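Secretin XcpQ (PDB 4E9J) forms, as a secretin whose periplasmic N0, N1 and N2 domains make up this fragment, the outer-membrane channel through which type II secretion exports proteins such as elastase LasB. Local coordinates at residues E44-D49 / A91-N96. Residues are numbered along the deposited sequence; the frame is centred on the assembly and turned at random.
Sequences ETFVVD and ARIVPN
Thr45 opens the contact with its carbonyl oxygen, which rests against the methyl of Ala91. Next along, Phe46 has CG beside its own backbone N (chi1 -56°), and this sets the ring obliquely across the Ile93 side chain. The CD1 methyl of Ile93 touches Phe46 CG at 3.7 Å and lies 4.2 Å from the ring centroid, an off-centre CH-pi contact; Ala91 CB meets the same ring at CD1. Phe73 of helix 66-79 stacks on Phe46, and Ile35 of helix 31-42 packs against both Phe46 and Ile93, so both helices pack on this face of the small sheet.

At Val47 the backbone takes over. Its N donates to Ala91 O at 2.8 Å, and its O receives Ile93 N at 3.1 Å, while CG1 on the other face brushes Arg92 NE. Val48 returns to the Phe46 side, with CG2 loosely against Ile93 CD1. Asp49 N then closes the parallel ladder on Ile93 O at 3.0 Å.

The Asp49 side chain swings CG anti to its backbone N (chi1 -179°), and OD2 forms a salt bridge with Arg92 NH1, modelled doubtfully short at 2.5 Å. The carboxylate and guanidinium planes stand 88° apart, and OD2 meets NH1 alone, with Asp49 CA over one guanidinium face, toward its rim. OD1 pairs with Arg51.

Three backbone hydrogen bonds thus join N0 edge strand 46-48 to 91-95, the middle strand, which also pairs antiparallel with 82-86; with two arginines beside it, buried Asp49 probably stays ionised.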
loop_
_atom_site.group_PDB
_atom_site.type_symbol
_atom_site.label_atom_id
_atom_site.label_comp_id
_atom_site.label_asym_id
_atom_site.label_seq_id
_atom_site.Cartn_x
_atom_site.Cartn_y
_atom_site.Cartn_z
ATOM N N GLU A 44 5.919 -24.002 -15.189
ATOM C CA GLU A 44 6.428 -22.788 -15.813
ATOM C C GLU A 44 7.949 -22.904 -15.845
ATOM O O GLU A 44 8.548 -23.310 -14.854
ATOM C CB GLU A 44 5.991 -21.538 -15.004
ATOM N N THR A 45 8.562 -22.598 -16.985
ATOM C CA THR A 45 10.013 -22.630 -17.145
ATOM C C THR A 45 10.538 -21.181 -17.053
ATOM O O THR A 45 9.997 -20.288 -17.710
ATOM C CB THR A 45 10.375 -23.275 -18.485
ATOM O OG1 THR A 45 9.677 -24.517 -18.610
ATOM C CG2 THR A 45 11.869 -23.509 -18.629
ATOM N N PHE A 46 11.578 -20.958 -16.244
ATOM C CA PHE A 46 12.186 -19.645 -16.062
ATOM C C PHE A 46 13.671 -19.684 -16.463
ATOM O O PHE A 46 14.341 -20.668 -16.190
ATOM C CB PHE A 46 12.138 -19.227 -14.592
ATOM C CG PHE A 46 10.765 -19.224 -13.965
ATOM C CD1 PHE A 46 9.827 -18.250 -14.299
ATOM C CD2 PHE A 46 10.406 -20.194 -13.052
ATOM C CE1 PHE A 46 8.552 -18.261 -13.714
ATOM C CE2 PHE A 46 9.141 -20.198 -12.471
ATOM C CZ PHE A 46 8.210 -19.255 -12.828
ATOM N N VAL A 47 14.209 -18.602 -17.022
ATOM C CA VAL A 47 15.661 -18.440 -17.219
ATOM C C VAL A 47 16.049 -17.516 -16.070
ATOM O O VAL A 47 15.415 -16.488 -15.897
ATOM C CB VAL A 47 16.077 -17.858 -18.591
ATOM C CG1 VAL A 47 17.574 -17.576 -18.619
ATOM C CG2 VAL A 47 15.707 -18.815 -19.708
ATOM N N VAL A 48 17.008 -17.896 -15.246
ATOM C CA VAL A 48 17.388 -17.105 -14.084
ATOM C C VAL A 48 18.616 -16.271 -14.431
ATOM O O VAL A 48 19.656 -16.861 -14.704
ATOM C CB VAL A 48 17.625 -18.050 -12.887
ATOM C CG1 VAL A 48 18.121 -17.292 -11.678
ATOM C CG2 VAL A 48 16.346 -18.801 -12.552
ATOM N N ASP A 49 18.502 -14.903 -14.433
ATOM C CA ASP A 49 19.630 -14.015 -14.758
ATOM C C ASP A 49 20.846 -14.388 -13.884
ATOM O O ASP A 49 20.663 -14.661 -12.690
ATOM C CB ASP A 49 19.223 -12.546 -14.531
ATOM C CG ASP A 49 20.289 -11.523 -14.847
ATOM O OD1 ASP A 49 21.115 -11.249 -13.975
ATOM O OD2 ASP A 49 20.242 -10.941 -15.935
ATOM N N ALA A 91 10.381 -16.584 -20.093
ATOM C CA ALA A 91 10.235 -15.898 -18.806
ATOM C C ALA A 91 11.602 -15.805 -18.121
ATOM O O ALA A 91 12.298 -16.807 -17.970
ATOM C CB ALA A 91 9.265 -16.646 -17.919
ATOM N N ARG A 92 11.979 -14.601 -17.704
ATOM C CA ARG A 92 13.256 -14.355 -17.064
ATOM C C ARG A 92 13.060 -13.680 -15.727
ATOM O O ARG A 92 12.313 -12.711 -15.614
ATOM C CB ARG A 92 14.146 -13.503 -17.968
ATOM C CG ARG A 92 15.628 -13.574 -17.628
ATOM C CD ARG A 92 16.462 -12.743 -18.598
ATOM N NE ARG A 92 17.702 -13.439 -18.977
ATOM C CZ ARG A 92 18.943 -13.090 -18.638
ATOM N NH1 ARG A 92 19.164 -12.004 -17.904
ATOM N NH2 ARG A 92 19.976 -13.815 -19.047
ATOM N N ILE A 93 13.752 -14.195 -14.724
ATOM C CA ILE A 93 13.782 -13.679 -13.356
ATOM C C ILE A 93 15.020 -12.782 -13.345
ATOM O O ILE A 93 16.116 -13.235 -13.709
ATOM C CB ILE A 93 13.824 -14.821 -12.312
ATOM C CG1 ILE A 93 12.552 -15.744 -12.475
ATOM C CG2 ILE A 93 13.930 -14.281 -10.880
ATOM C CD1 ILE A 93 12.560 -16.946 -11.588
ATOM N N VAL A 94 14.834 -11.496 -12.974
ATOM C CA VAL A 94 15.878 -10.471 -13.036
ATOM C C VAL A 94 15.924 -9.583 -11.784
ATOM O O VAL A 94 14.878 -9.317 -11.199
ATOM C CB VAL A 94 15.673 -9.575 -14.283
ATOM C CG1 VAL A 94 16.095 -10.285 -15.549
ATOM C CG2 VAL A 94 14.227 -9.083 -14.403
ATOM N N PRO A 95 17.094 -9.008 -11.410
ATOM C CA PRO A 95 17.097 -8.061 -10.279
ATOM C C PRO A 95 16.303 -6.801 -10.614
ATOM O O PRO A 95 16.318 -6.334 -11.758
ATOM C CB PRO A 95 18.586 -7.792 -10.016
ATOM C CG PRO A 95 19.335 -8.711 -10.904
ATOM C CD PRO A 95 18.436 -9.131 -12.008
ATOM N N ASN A 96 15.513 -6.342 -9.641
ATOM C CA ASN A 96 14.685 -5.159 -9.781
ATOM C C ASN A 96 15.519 -3.949 -9.355
ATOM O O ASN A 96 16.477 -4.096 -8.597
ATOM C CB ASN A 96 13.420 -5.273 -8.912
ATOM C CG ASN A 96 12.263 -4.451 -9.437
ATOM O OD1 ASN A 96 12.446 -3.358 -9.987
ATOM N ND2 ASN A 96 11.038 -4.939 -9.257
#